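Serine-pyruvate aminotransferase (AgxT) (Sulfolobus solfataricus, PDB 3ZRP) uses pyridoxal 5'-phosphate as a class-V aminotransferase and probably moves amino groups between serine or alanine and the keto acids pyruvate or glyoxylate. Local coordinates at residues K79-S84 with E121-S126; D148-I153 with E158-D163. All blocks are in the same frame, centred on the assembly; numbering follows the deposited sequence. Where two conformers were deposited one is given.

Contact 1 of 2, residues K79-S84 with E121-S126; sequences KILVVS and EEVRKS
Lys79 NZ passes Ser126 at the end of helix 116-125, lying 4.0 Å from Ser126 CB, and is gripped there by two groups: it donates a hydrogen bond to Glu127 O and makes a cation-pi contact with Tyr128. The lysine arm reaches this place by bending at its third torsion (chi3 74°), which turns the amino end out of line with the otherwise extended chain. Ser126 is the first residue to leave helical geometry, although its N still bonds back to Glu122 O at 3.1 Å, so the ammonium approaches the chain just where the helix finishes.

Two residues further along the strand, Leu81 carries the apolar half of the contact. Both methyls of Leu81 face the helix. CD1 packs on the Glu122 methylene at CG, 3.8 Å away, while CD2 also comes within 3.9 Å of Glu122 CG, so the forked leucine end straddles that carbon. CD2 further meets Val123 CG1 at 3.7 Å, the two side chains crossing at about a right angle. Glu122 thus offers carbon, not charge, to Leu81; its chain bends at chi2 (59°), and OE2 goes on to bond Tyr128 OH.

The topology is a beta-alpha-beta crossover: helix 116-125 connects parallel strands 102-106 and 128-134 and lies over strand 79-83 between them. Lys79 NZ stays 7.0 Å from Glu122 OE2, too far for a direct salt bridge. Both polar ends instead engage Tyr128, one at the ring and one at the hydroxyl; the carboxylate may make the ring more electron-rich and so favour the cation-pi contact, leaving methyl and methylene packing to join strand and helix.

Contact 2 of 2, residues D148-I153 with E158-D163; sequences DVINKI and ELIVVD. With PLP (pyridoxal-5'-phosphate), chain C.
Ile160 fills the join between helix 146-153 and its strand with both of its branches. This is the returning half of a beta-alpha-beta unit in the fold type I large domain: the short axes of helix 148-153 and strand 159-163 run antiparallel at 173° and approach to 10.8 Å. The CG2 branch of Ile160 rests on the long arm of Ile150, at 4.0 Å from Ile150 CG1, with Ile150 CD1 alongside it. The other branch ends in CD1, which meets Ile150 CG2 and lies 3.9 Å from Ile153 CG1, so this methyl touches residues one helical turn apart. Ile153 reaches it with CG1 between its own backbone N and carbonyl carbon (chi1 73°). Further along the strand, Val162 is touched more loosely, its CG2 standing 4.4 Å from Ile150 CD1.

All these contacts are aliphatic and buried, and the side chains of Ile150 and Ile153 slant across that of Ile160. The same strand carries Asp163 into the cofactor pocket. There OD1 accepts a hydrogen bond from Val165 N, while Asp163 OD2 lies 2.8 Å from N1 of the pyridoxal phosphate ring.

The two contacts follow one another along the chain, residues 79-126 first and 148-163 second, with centres about 10 Å apart. Each packs a helix on the seven-stranded mixed sheet of the large domain; strand 128-134 runs between strands 79-83 and 157-163, parallel to both. Helices 116-125 and 146-153 are neighbours on one face, as Val123 CG2 and Ile153 CG2 touch at 3.6 Å, so the two contacts meet directly through their helices. Contact 1 is packing next to the edge strand 102-106, remote from the cofactor. Contact 2 lies further into the sheet, and its strand 157-163 carries Asp163 to the pyridoxal phosphate.

Contact 1 of 2, residues K79-S84 with E121-S126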
loop_
_atom_site.group_PDB
_atom_site.type_symbol
_atom_site.label_atom_id
_atom_site.label_comp_id
_atom_site.label_asym_id
_atom_site.label_seq_id
_atom_site.Cartn_x
_atom_site.Cartn_y
_atom_site.Cartn_z
ATOM N N LYS A 79 -24.329 6.649 -13.583
ATOM C CA LYS A 79 -25.279 6.293 -12.534
ATOM C C LYS A 79 -24.946 4.950 -11.890
ATOM O O LYS A 79 -24.767 3.922 -12.560
ATOM C CB LYS A 79 -26.721 6.294 -13.052
ATOM C CG LYS A 79 -27.232 7.703 -13.345
ATOM C CD LYS A 79 -28.585 7.642 -14.039
ATOM C CE LYS A 79 -29.703 7.258 -13.067
ATOM N NZ LYS A 79 -30.828 6.594 -13.780
ATOM N N ILE A 80 -24.847 5.006 -10.575
ATOM C CA ILE A 80 -24.392 3.883 -9.761
ATOM C C ILE A 80 -25.497 3.517 -8.769
ATOM O O ILE A 80 -26.055 4.385 -8.069
ATOM C CB ILE A 80 -23.096 4.253 -8.950
ATOM C CG1 ILE A 80 -21.942 4.618 -9.894
ATOM C CG2 ILE A 80 -22.719 3.115 -7.947
ATOM C CD1 ILE A 80 -20.750 5.277 -9.166
ATOM N N LEU A 81 -25.757 2.224 -8.684
ATOM C CA LEU A 81 -26.604 1.638 -7.627
ATOM C C LEU A 81 -25.757 0.785 -6.666
ATOM O O LEU A 81 -25.117 -0.187 -7.078
ATOM C CB LEU A 81 -27.706 0.767 -8.246
ATOM C CG LEU A 81 -28.648 0.138 -7.200
ATOM C CD1 LEU A 81 -29.539 1.177 -6.534
ATOM C CD2 LEU A 81 -29.462 -0.991 -7.842
ATOM N N VAL A 82 -25.737 1.191 -5.406
ATOM C CA VAL A 82 -25.062 0.441 -4.334
ATOM C C VAL A 82 -26.081 -0.347 -3.514
ATOM O O VAL A 82 -27.044 0.210 -2.982
ATOM C CB VAL A 82 -24.316 1.392 -3.386
ATOM C CG1 VAL A 82 -23.666 0.590 -2.214
ATOM C CG2 VAL A 82 -23.271 2.171 -4.162
ATOM N N VAL A 83 -25.839 -1.644 -3.400
ATOM C CA VAL A 83 -26.666 -2.532 -2.570
ATOM C C VAL A 83 -25.915 -2.761 -1.258
ATOM O O VAL A 83 -25.018 -3.601 -1.205
ATOM C CB VAL A 83 -26.901 -3.860 -3.305
ATOM C CG1 VAL A 83 -27.793 -4.771 -2.459
ATOM C CG2 VAL A 83 -27.603 -3.593 -4.712
ATOM N N SER A 84 -26.257 -1.982 -0.232
ATOM C CA SER A 84 -25.539 -1.954 1.034
ATOM C C SER A 84 -26.265 -2.599 2.225
ATOM O O SER A 84 -27.319 -2.118 2.679
ATOM C CB SER A 84 -25.232 -0.520 1.414
ATOM O OG SER A 84 -24.672 -0.487 2.712
ATOM N N GLU A 121 -36.133 -4.889 -9.191
ATOM C CA GLU A 121 -37.144 -3.841 -9.309
ATOM C C GLU A 121 -36.500 -2.479 -9.610
ATOM O O GLU A 121 -36.986 -1.704 -10.463
ATOM C CB GLU A 121 -37.966 -3.757 -8.018
ATOM C CG GLU A 121 -39.137 -2.787 -8.069
ATOM C CD GLU A 121 -39.762 -2.515 -6.706
ATOM O OE1 GLU A 121 -39.366 -3.141 -5.695
ATOM O OE2 GLU A 121 -40.658 -1.650 -6.639
ATOM N N GLU A 122 -35.404 -2.194 -8.914
ATOM C CA GLU A 122 -34.726 -0.912 -9.056
ATOM C C GLU A 122 -34.048 -0.783 -10.410
ATOM O O GLU A 122 -34.205 0.250 -11.091
ATOM C CB GLU A 122 -33.738 -0.676 -7.900
ATOM C CG GLU A 122 -33.028 0.678 -7.948
ATOM C CD GLU A 122 -34.003 1.861 -7.907
ATOM O OE1 GLU A 122 -35.071 1.766 -7.268
ATOM O OE2 GLU A 122 -33.693 2.904 -8.509
ATOM N N VAL A 123 -33.324 -1.819 -10.829
ATOM C CA VAL A 123 -32.568 -1.722 -12.084
ATOM C C VAL A 123 -33.490 -1.789 -13.311
ATOM O O VAL A 123 -33.070 -1.434 -14.407
ATOM C CB VAL A 123 -31.417 -2.778 -12.211
ATOM C CG1 VAL A 123 -30.456 -2.653 -11.020
ATOM C CG2 VAL A 123 -31.973 -4.224 -12.378
ATOM N N ARG A 124 -34.727 -2.255 -13.114
ATOM C CA ARG A 124 -35.721 -2.301 -14.205
ATOM C C ARG A 124 -36.420 -0.969 -14.365
ATOM O O ARG A 124 -36.796 -0.594 -15.478
ATOM C CB ARG A 124 -36.744 -3.402 -13.986
ATOM C CG ARG A 124 -36.205 -4.762 -14.331
ATOM C CD ARG A 124 -37.176 -5.844 -14.019
ATOM N NE ARG A 124 -38.053 -6.109 -15.157
ATOM C CZ ARG A 124 -38.622 -7.286 -15.411
ATOM N NH1 ARG A 124 -38.392 -8.333 -14.617
ATOM N NH2 ARG A 124 -39.408 -7.414 -16.472
ATOM N N LYS A 125 -36.573 -0.257 -13.252
ATOM C CA LYS A 125 -37.213 1.051 -13.234
ATOM C C LYS A 125 -36.301 2.150 -13.799
ATOM O O LYS A 125 -36.754 3.021 -14.554
ATOM C CB LYS A 125 -37.656 1.356 -11.801
ATOM C CG LYS A 125 -38.134 2.769 -11.557
ATOM C CD LYS A 125 -38.590 2.956 -10.115
ATOM C CE LYS A 125 -38.654 4.447 -9.781
ATOM N NZ LYS A 125 -39.458 4.715 -8.553
ATOM N N SER A 126 -35.025 2.112 -13.414
ATOM C CA SER A 126 -34.042 3.140 -13.765
ATOM C C SER A 126 -32.801 2.518 -14.387
ATOM O O SER A 126 -32.454 1.360 -14.113
ATOM C CB SER A 126 -33.625 3.956 -12.527
ATOM O OG SER A 126 -34.749 4.592 -11.947
#

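Contact 2 of 2, residues D148-I153 with E158-D163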
loop_
_atom_site.group_PDB
_atom_site.type_symbol
_atom_site.label_atom_id
_atom_site.label_comp_id
_atom_site.label_asym_id
_atom_site.label_seq_id
_atom_site.Cartn_x
_atom_site.Cartn_y
_atom_site.Cartn_z
ATOM N N ASP A 148 -27.826 -15.170 -7.198
ATOM C CA ASP A 148 -29.257 -14.868 -7.377
ATOM C C ASP A 148 -29.540 -13.411 -7.767
ATOM O O ASP A 148 -30.375 -13.150 -8.642
ATOM C CB ASP A 148 -30.038 -15.216 -6.121
ATOM C CG ASP A 148 -30.071 -16.717 -5.838
ATOM O OD1 ASP A 148 -29.672 -17.532 -6.699
ATOM O OD2 ASP A 148 -30.502 -17.070 -4.729
ATOM N N VAL A 149 -28.853 -12.465 -7.121
ATOM C CA VAL A 149 -28.965 -11.043 -7.506
ATOM C C VAL A 149 -28.535 -10.811 -8.953
ATOM O O VAL A 149 -29.254 -10.162 -9.724
ATOM C CB VAL A 149 -28.146 -10.109 -6.570
ATOM C CG1 VAL A 149 -28.185 -8.671 -7.090
ATOM C CG2 VAL A 149 -28.671 -10.174 -5.162
ATOM N N ILE A 150 -27.382 -11.353 -9.332
ATOM C CA ILE A 150 -26.841 -11.127 -10.670
ATOM C C ILE A 150 -27.705 -11.798 -11.757
ATOM O O ILE A 150 -27.912 -11.235 -12.836
ATOM C CB ILE A 150 -25.365 -11.573 -10.747
ATOM C CG1 ILE A 150 -24.511 -10.617 -9.903
ATOM C CG2 ILE A 150 -24.863 -11.614 -12.194
ATOM C CD1 ILE A 150 -23.076 -11.064 -9.759
ATOM N N ASN A 151 -28.205 -12.996 -11.463
ATOM C CA ASN A 151 -29.118 -13.688 -12.379
ATOM C C ASN A 151 -30.277 -12.780 -12.780
ATOM O O ASN A 151 -30.663 -12.744 -13.949
ATOM C CB ASN A 151 -29.634 -15.004 -11.769
ATOM C CG ASN A 151 -30.651 -15.726 -12.666
ATOM O OD1 ASN A 151 -30.283 -16.467 -13.580
ATOM N ND2 ASN A 151 -31.937 -15.526 -12.382
ATOM N N LYS A 152 -30.809 -12.034 -11.814
ATOM C CA LYS A 152 -31.925 -11.140 -12.063
ATOM C C LYS A 152 -31.515 -9.868 -12.798
ATOM O O LYS A 152 -32.232 -9.417 -13.689
ATOM C CB LYS A 152 -32.649 -10.790 -10.764
ATOM C CG LYS A 152 -33.415 -11.980 -10.144
ATOM C CD LYS A 152 -34.342 -11.504 -9.039
ATOM C CE LYS A 152 -35.074 -12.671 -8.368
ATOM N NZ LYS A 152 -35.934 -13.396 -9.347
ATOM N N ILE A 153 -30.363 -9.295 -12.438
ATOM C CA ILE A 153 -30.025 -7.944 -12.923
ATOM C C ILE A 153 -29.091 -7.861 -14.106
ATOM O O ILE A 153 -29.006 -6.793 -14.725
ATOM C CB ILE A 153 -29.500 -7.023 -11.783
ATOM C CG1 ILE A 153 -28.071 -7.416 -11.367
ATOM C CG2 ILE A 153 -30.485 -7.028 -10.615
ATOM C CD1 ILE A 153 -27.458 -6.486 -10.305
ATOM N N GLU A 158 -24.874 -2.205 -17.102
ATOM C CA GLU A 158 -23.651 -2.353 -17.887
ATOM C C GLU A 158 -22.568 -3.106 -17.106
ATOM O O GLU A 158 -21.896 -3.975 -17.653
ATOM C CB GLU A 158 -23.130 -0.990 -18.342
ATOM C CG GLU A 158 -24.101 -0.190 -19.216
ATOM C CD GLU A 158 -23.543 1.165 -19.583
ATOM O OE1 GLU A 158 -22.378 1.231 -20.034
ATOM O OE2 GLU A 158 -24.245 2.173 -19.385
ATOM N N LEU A 159 -22.416 -2.771 -15.823
ATOM C CA LEU A 159 -21.289 -3.290 -15.029
ATOM C C LEU A 159 -21.732 -3.757 -13.648
ATOM O O LEU A 159 -22.536 -3.101 -13.003
ATOM C CB LEU A 159 -20.196 -2.214 -14.875
ATOM C CG LEU A 159 -19.441 -1.742 -16.116
ATOM C CD1 LEU A 159 -18.525 -0.524 -15.781
ATOM C CD2 LEU A 159 -18.616 -2.886 -16.715
ATOM N N ILE A 160 -21.190 -4.891 -13.198
ATOM C CA ILE A 160 -21.449 -5.369 -11.827
ATOM C C ILE A 160 -20.117 -5.616 -11.105
ATOM O O ILE A 160 -19.242 -6.308 -11.626
ATOM C CB ILE A 160 -22.322 -6.660 -11.842
ATOM C CG1 ILE A 160 -23.683 -6.382 -12.524
ATOM C CG2 ILE A 160 -22.632 -7.161 -10.425
ATOM C CD1 ILE A 160 -24.436 -7.672 -12.841
ATOM N N VAL A 161 -19.984 -4.998 -9.933
ATOM C CA VAL A 161 -18.802 -5.145 -9.101
ATOM C C VAL A 161 -19.197 -5.773 -7.767
ATOM O O VAL A 161 -20.267 -5.461 -7.200
ATOM C CB VAL A 161 -18.014 -3.798 -8.921
ATOM C CG1 VAL A 161 -17.776 -3.120 -10.282
ATOM C CG2 VAL A 161 -18.715 -2.839 -7.954
ATOM N N VAL A 162 -18.348 -6.668 -7.271
ATOM C CA VAL A 162 -18.621 -7.338 -5.987
ATOM C C VAL A 162 -17.427 -7.171 -5.075
ATOM O O VAL A 162 -16.311 -7.510 -5.449
ATOM C CB VAL A 162 -18.887 -8.852 -6.158
ATOM C CG1 VAL A 162 -19.206 -9.510 -4.812
ATOM C CG2 VAL A 162 -20.032 -9.116 -7.205
ATOM N N ASP A 163 -17.666 -6.594 -3.897
ATOM C CA ASP A 163 -16.673 -6.547 -2.847
ATOM C C ASP A 163 -16.662 -7.909 -2.142
ATOM O O ASP A 163 -17.574 -8.213 -1.358
ATOM C CB ASP A 163 -17.041 -5.410 -1.885
ATOM C CG ASP A 163 -16.288 -5.465 -0.541
ATOM O OD1 ASP A 163 -15.353 -6.255 -0.323
ATOM O OD2 ASP A 163 -16.684 -4.693 0.342
HETATM N N1 PLP C . -14.922 -4.546 2.487
HETATM C C2 PLP C . -15.133 -5.484 3.472
HETATM C C2A PLP C . -16.318 -6.407 3.353
HETATM C C3 PLP C . -14.243 -5.593 4.564
HETATM O O3 PLP C . -14.422 -6.462 5.414
HETATM C C4 PLP C . -13.132 -4.747 4.658
HETATM C C4A PLP C . -12.166 -4.917 5.836
HETATM C C5 PLP C . -12.966 -3.782 3.641
HETATM C C6 PLP C . -13.847 -3.702 2.543
HETATM C C5A PLP C . -11.828 -2.805 3.630
HETATM O O4P PLP C . -10.548 -3.406 3.414
HETATM P P PLP C . -9.185 -2.711 3.829
HETATM O O1P PLP C . -8.182 -3.735 3.400
HETATM O O2P PLP C . -9.321 -2.573 5.309
HETATM O O3P PLP C . -9.192 -1.434 3.064
#